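Local coordinates for precorrin-6y methylase (Rhodobacter capsulatus, PDB 3NJR), which is the C-terminal domain of an enzyme that methylates and decarboxylates precorrin-6Y in adenosylcobalamin biosynthesis, here with S-adenosyl-L-homocysteine bound, at residues S159-H167 against S194-G202. Numbering follows the deposited sequence.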
ATOM      1  N   SER A 159     -16.961   1.099  -8.477  1.00 39.47           N
ATOM      2  CA  SER A 159     -16.338   1.728  -9.650  1.00 39.95           C
ATOM      3  C   SER A 159     -14.973   1.121 -10.011  1.00 40.28           C
ATOM      4  O   SER A 159     -14.638   0.979 -11.184  1.00 40.38           O
ATOM      5  CB  SER A 159     -16.248   3.245  -9.468  1.00 40.41           C
ATOM      6  OG  SER A 159     -16.000   3.595  -8.112  1.00 40.85           O
ATOM      7  N   GLU A 160     -14.187   0.740  -9.010  1.00 40.72           N
ATOM      8  CA  GLU A 160     -12.972  -0.043  -9.271  1.00 40.97           C
ATOM      9  C   GLU A 160     -13.259  -1.347 -10.025  1.00 40.81           C
ATOM     10  O   GLU A 160     -12.524  -1.683 -10.977  1.00 40.97           O
ATOM     11  CB  GLU A 160     -12.197  -0.330  -7.981  1.00 41.17           C
ATOM     12  CG  GLU A 160     -11.593   0.905  -7.324  1.00 42.41           C
ATOM     13  CD  GLU A 160     -11.076   0.624  -5.935  1.00 45.14           C
ATOM     14  OE1 GLU A 160     -11.304  -0.495  -5.433  1.00 47.40           O
ATOM     15  OE2 GLU A 160     -10.444   1.517  -5.331  1.00 47.11           O
ATOM     16  N   THR A 161     -14.309  -2.076  -9.614  1.00 40.26           N
ATOM     17  CA  THR A 161     -14.668  -3.348 -10.283  1.00 40.06           C
ATOM     18  C   THR A 161     -14.900  -3.090 -11.754  1.00 39.59           C
ATOM     19  O   THR A 161     -14.394  -3.813 -12.629  1.00 39.82           O
ATOM     20  CB  THR A 161     -15.959  -3.988  -9.729  1.00 40.03           C
ATOM     21  OG1 THR A 161     -15.902  -4.062  -8.295  1.00 40.69           O
ATOM     22  CG2 THR A 161     -16.142  -5.391 -10.318  1.00 39.99           C
ATOM     23  N   LEU A 162     -15.670  -2.029 -11.993  1.00 38.99           N
ATOM     24  CA  LEU A 162     -16.015  -1.542 -13.317  1.00 37.97           C
ATOM     25  C   LEU A 162     -14.785  -1.243 -14.175  1.00 37.19           C
ATOM     26  O   LEU A 162     -14.710  -1.682 -15.318  1.00 37.14           O
ATOM     27  CB  LEU A 162     -16.938  -0.333 -13.171  1.00 37.89           C
ATOM     28  CG  LEU A 162     -17.510   0.342 -14.413  1.00 38.30           C
ATOM     29  CD1 LEU A 162     -18.281  -0.670 -15.263  1.00 39.08           C
ATOM     30  CD2 LEU A 162     -18.377   1.532 -13.995  1.00 36.68           C
ATOM     31  N   LEU A 163     -13.805  -0.539 -13.617  1.00 36.55           N
ATOM     32  CA  LEU A 163     -12.551  -0.284 -14.336  1.00 36.07           C
ATOM     33  C   LEU A 163     -11.833  -1.573 -14.717  1.00 36.70           C
ATOM     34  O   LEU A 163     -11.384  -1.738 -15.856  1.00 36.73           O
ATOM     35  CB  LEU A 163     -11.642   0.632 -13.521  1.00 35.35           C
ATOM     36  CG  LEU A 163     -11.738   2.159 -13.733  1.00 34.34           C
ATOM     37  CD1 LEU A 163     -13.118   2.698 -14.155  1.00 31.55           C
ATOM     38  CD2 LEU A 163     -11.257   2.882 -12.507  1.00 32.66           C
ATOM     39  N   THR A 164     -11.755  -2.501 -13.767  1.00 37.36           N
ATOM     40  CA  THR A 164     -11.142  -3.815 -13.989  1.00 37.79           C
ATOM     41  C   THR A 164     -11.803  -4.572 -15.125  1.00 37.82           C
ATOM     42  O   THR A 164     -11.109  -5.213 -15.935  1.00 37.59           O
ATOM     43  CB  THR A 164     -11.222  -4.661 -12.727  1.00 38.19           C
ATOM     44  OG1 THR A 164     -10.982  -3.813 -11.589  1.00 40.15           O
ATOM     45  CG2 THR A 164     -10.197  -5.785 -12.764  1.00 37.90           C
ATOM     46  N   GLN A 165     -13.138  -4.493 -15.178  1.00 37.95           N
ATOM     47  CA  GLN A 165     -13.921  -5.086 -16.267  1.00 38.19           C
ATOM     48  C   GLN A 165     -13.637  -4.411 -17.587  1.00 37.40           C
ATOM     49  O   GLN A 165     -13.407  -5.080 -18.597  1.00 37.65           O
ATOM     50  CB  GLN A 165     -15.408  -5.007 -15.964  1.00 38.73           C
ATOM     51  CG  GLN A 165     -15.918  -6.224 -15.214  1.00 42.56           C
ATOM     52  CD  GLN A 165     -17.192  -5.950 -14.427  1.00 47.62           C
ATOM     53  OE1 GLN A 165     -18.003  -5.076 -14.789  1.00 47.77           O
ATOM     54  NE2 GLN A 165     -17.377  -6.702 -13.333  1.00 48.95           N
ATOM     55  N   LEU A 166     -13.654  -3.080 -17.570  1.00 36.66           N
ATOM     56  CA  LEU A 166     -13.263  -2.292 -18.728  1.00 35.49           C
ATOM     57  C   LEU A 166     -11.894  -2.745 -19.206  1.00 34.23           C
ATOM     58  O   LEU A 166     -11.744  -3.074 -20.379  1.00 33.98           O
ATOM     59  CB  LEU A 166     -13.246  -0.788 -18.408  1.00 36.16           C
ATOM     60  CG  LEU A 166     -14.359   0.205 -18.789  1.00 36.47           C
ATOM     61  CD1 LEU A 166     -15.266  -0.295 -19.915  1.00 36.18           C
ATOM     62  CD2 LEU A 166     -15.156   0.690 -17.590  1.00 37.27           C
ATOM     63  N   HIS A 167     -10.912  -2.779 -18.294  1.00 32.84           N
ATOM     64  CA  HIS A 167      -9.566  -3.319 -18.603  1.00 31.72           C
ATOM     65  C   HIS A 167      -9.568  -4.711 -19.232  1.00 31.57           C
ATOM     66  O   HIS A 167      -8.891  -4.922 -20.219  1.00 31.38           O
ATOM     67  CB  HIS A 167      -8.639  -3.323 -17.385  1.00 31.11           C
ATOM     68  CG  HIS A 167      -7.218  -3.639 -17.725  1.00 28.70           C
ATOM     69  ND1 HIS A 167      -6.662  -4.881 -17.515  1.00 26.86           N
ATOM     70  CD2 HIS A 167      -6.249  -2.886 -18.300  1.00 27.18           C
ATOM     71  CE1 HIS A 167      -5.406  -4.876 -17.930  1.00 25.10           C
ATOM     72  NE2 HIS A 167      -5.132  -3.678 -18.414  1.00 25.27           N
ATOM     73  N   SER A 194      -4.887   7.150   3.704  1.00 42.70           N
ATOM     74  CA  SER A 194      -5.371   7.269   2.318  1.00 42.81           C
ATOM     75  C   SER A 194      -6.085   6.011   1.816  1.00 42.49           C
ATOM     76  O   SER A 194      -6.022   4.956   2.455  1.00 42.82           O
ATOM     77  CB  SER A 194      -4.216   7.634   1.377  1.00 42.96           C
ATOM     78  OG  SER A 194      -3.229   6.616   1.369  1.00 42.04           O
ATOM     79  N   ARG A 195      -6.774   6.137   0.680  1.00 41.78           N
ATOM     80  CA  ARG A 195      -7.328   4.978  -0.027  1.00 40.96           C
ATOM     81  C   ARG A 195      -6.530   4.747  -1.291  1.00 40.07           C
ATOM     82  O   ARG A 195      -6.089   5.700  -1.924  1.00 40.44           O
ATOM     83  CB  ARG A 195      -8.770   5.226  -0.436  1.00 41.15           C
ATOM     84  CG  ARG A 195      -9.679   5.510   0.699  1.00 42.51           C
ATOM     85  CD  ARG A 195     -11.107   5.558   0.229  1.00 46.51           C
ATOM     86  NE  ARG A 195     -11.994   5.505   1.389  1.00 50.72           N
ATOM     87  CZ  ARG A 195     -12.358   6.562   2.115  1.00 51.43           C
ATOM     88  NH1 ARG A 195     -11.927   7.773   1.782  1.00 50.99           N
ATOM     89  NH2 ARG A 195     -13.158   6.408   3.170  1.00 51.64           N
ATOM     90  N   PRO A 196      -6.344   3.484  -1.692  1.00 39.27           N
ATOM     91  CA  PRO A 196      -5.844   3.385  -3.067  1.00 38.27           C
ATOM     92  C   PRO A 196      -6.918   3.900  -4.031  1.00 37.81           C
ATOM     93  O   PRO A 196      -8.113   3.917  -3.696  1.00 37.93           O
ATOM     94  CB  PRO A 196      -5.611   1.891  -3.263  1.00 38.32           C
ATOM     95  CG  PRO A 196      -6.512   1.233  -2.263  1.00 39.33           C
ATOM     96  CD  PRO A 196      -6.733   2.186  -1.120  1.00 38.72           C
ATOM     97  N   GLN A 197      -6.493   4.356  -5.201  1.00 36.82           N
ATOM     98  CA  GLN A 197      -7.413   4.777  -6.242  1.00 35.33           C
ATOM     99  C   GLN A 197      -7.005   3.961  -7.458  1.00 34.69           C
ATOM    100  O   GLN A 197      -5.817   3.706  -7.679  1.00 34.18           O
ATOM    101  CB  GLN A 197      -7.279   6.284  -6.495  1.00 35.25           C
ATOM    102  CG  GLN A 197      -8.603   7.036  -6.708  1.00 35.84           C
ATOM    103  CD  GLN A 197      -8.537   8.539  -6.347  1.00 35.76           C
ATOM    104  OE1 GLN A 197      -8.343   8.916  -5.187  1.00 34.38           O
ATOM    105  NE2 GLN A 197      -8.743   9.392  -7.347  1.00 36.66           N
ATOM    106  N   LEU A 198      -7.987   3.501  -8.220  1.00 33.75           N
ATOM    107  CA  LEU A 198      -7.687   2.818  -9.465  1.00 32.79           C
ATOM    108  C   LEU A 198      -7.848   3.781 -10.632  1.00 31.95           C
ATOM    109  O   LEU A 198      -8.705   4.665 -10.607  1.00 31.46           O
ATOM    110  CB  LEU A 198      -8.548   1.567  -9.631  1.00 33.04           C
ATOM    111  CG  LEU A 198      -7.838   0.216  -9.439  1.00 33.49           C
ATOM    112  CD1 LEU A 198      -7.229   0.076  -8.053  1.00 33.55           C
ATOM    113  CD2 LEU A 198      -8.784  -0.952  -9.744  1.00 33.48           C
ATOM    114  N   GLN A 199      -6.988   3.634 -11.631  1.00 30.89           N
ATOM    115  CA  GLN A 199      -7.030   4.498 -12.792  1.00 29.58           C
ATOM    116  C   GLN A 199      -6.870   3.672 -14.045  1.00 29.33           C
ATOM    117  O   GLN A 199      -5.879   2.954 -14.217  1.00 29.54           O
ATOM    118  CB  GLN A 199      -5.962   5.588 -12.727  1.00 29.03           C
ATOM    119  CG  GLN A 199      -5.997   6.542 -13.928  1.00 27.46           C
ATOM    120  CD  GLN A 199      -4.747   7.408 -14.055  1.00 24.75           C
ATOM    121  OE1 GLN A 199      -3.716   6.950 -14.540  1.00 22.34           O
ATOM    122  NE2 GLN A 199      -4.854   8.673 -13.657  1.00 23.09           N
ATOM    123  N   TRP A 200      -7.861   3.767 -14.915  1.00 28.56           N
ATOM    124  CA  TRP A 200      -7.766   3.112 -16.181  1.00 28.40           C
ATOM    125  C   TRP A 200      -7.459   4.121 -17.271  1.00 28.86           C
ATOM    126  O   TRP A 200      -7.937   5.281 -17.266  1.00 28.66           O
ATOM    127  CB  TRP A 200      -9.035   2.328 -16.489  1.00 28.01           C
ATOM    128  CG  TRP A 200      -8.990   1.652 -17.832  1.00 28.57           C
ATOM    129  CD1 TRP A 200      -8.073   0.727 -18.269  1.00 27.89           C
ATOM    130  CD2 TRP A 200      -9.896   1.860 -18.921  1.00 29.58           C
ATOM    131  NE1 TRP A 200      -8.354   0.349 -19.568  1.00 27.96           N
ATOM    132  CE2 TRP A 200      -9.469   1.020 -19.991  1.00 29.04           C
ATOM    133  CE3 TRP A 200     -11.037   2.665 -19.095  1.00 30.29           C
ATOM    134  CZ2 TRP A 200     -10.142   0.960 -21.215  1.00 29.87           C
ATOM    135  CZ3 TRP A 200     -11.718   2.603 -20.315  1.00 32.44           C
ATOM    136  CH2 TRP A 200     -11.258   1.751 -21.365  1.00 31.85           C
ATOM    137  N   SER A 201      -6.657   3.666 -18.217  1.00 28.94           N
ATOM    138  CA  SER A 201      -6.273   4.485 -19.324  1.00 29.67           C
ATOM    139  C   SER A 201      -6.294   3.565 -20.549  1.00 30.72           C
ATOM    140  O   SER A 201      -5.525   2.599 -20.633  1.00 31.11           O
ATOM    141  CB  SER A 201      -4.888   5.071 -19.043  1.00 29.12           C
ATOM    142  OG  SER A 201      -4.397   5.785 -20.146  1.00 29.83           O
ATOM    143  N   GLY A 202      -7.214   3.834 -21.472  1.00 31.38           N
ATOM    144  CA  GLY A 202      -7.334   3.046 -22.692  1.00 32.62           C
ATOM    145  C   GLY A 202      -7.819   3.882 -23.855  1.00 33.63           C
ATOM    146  O   GLY A 202      -7.739   5.095 -23.826  1.00 32.95           O
TER
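Trp200 turns one indole face to the last turns of helix 157-170, where Leu166 covers it. CB of Leu166 stands 4.1 Å from the centroid of the Trp200 six-membered ring and only 9° off its normal, a CH-pi contact, while Leu166 CG reaches CZ3 of the same ring. With CG anti to the backbone N (chi1 178°), the indole swings its six-membered ring onto Leu166 and presents its CD1-NE1 edge to His167, whose ring meets the five-membered ring rim to rim with the planes at 85°. CD2 of His167 comes to 4.0 Å from Trp200 CD1. The opposite indole face is covered by the backbone N of Gly202, and NE1 bonds to the carbonyl of Gly171.

One turn earlier, Leu163 points toward the strand, between Leu198 and Trp200: its CG packs 3.9 Å from Trp200 CB, and its CD2 rests 3.6 Å from Leu198 O. Leu198 in turn crosses Glu160 at about a right angle, the CG of Glu160 lying 3.9 Å from Leu198 CB. Thr164 OG1 donates to Glu160 O at 2.7 Å, from above the carbonyl plane, and this oxygen also accepts from Thr164 N.

Helix and strand run roughly parallel, the helix covering strand 188-203 on one face of the mixed sheet of this Rossmann-like class I methyltransferase domain. Arg189 of the fourth subunit bonds to His167 ND1, and Trp191 of the second packs on Glu160. Adhesion thus rests on apolar and aromatic packing, while Trp200, His167 and the buried Glu160 carboxylate, its OE1 bonded to a probable crystallisation glycerol, find polar partners elsewhere.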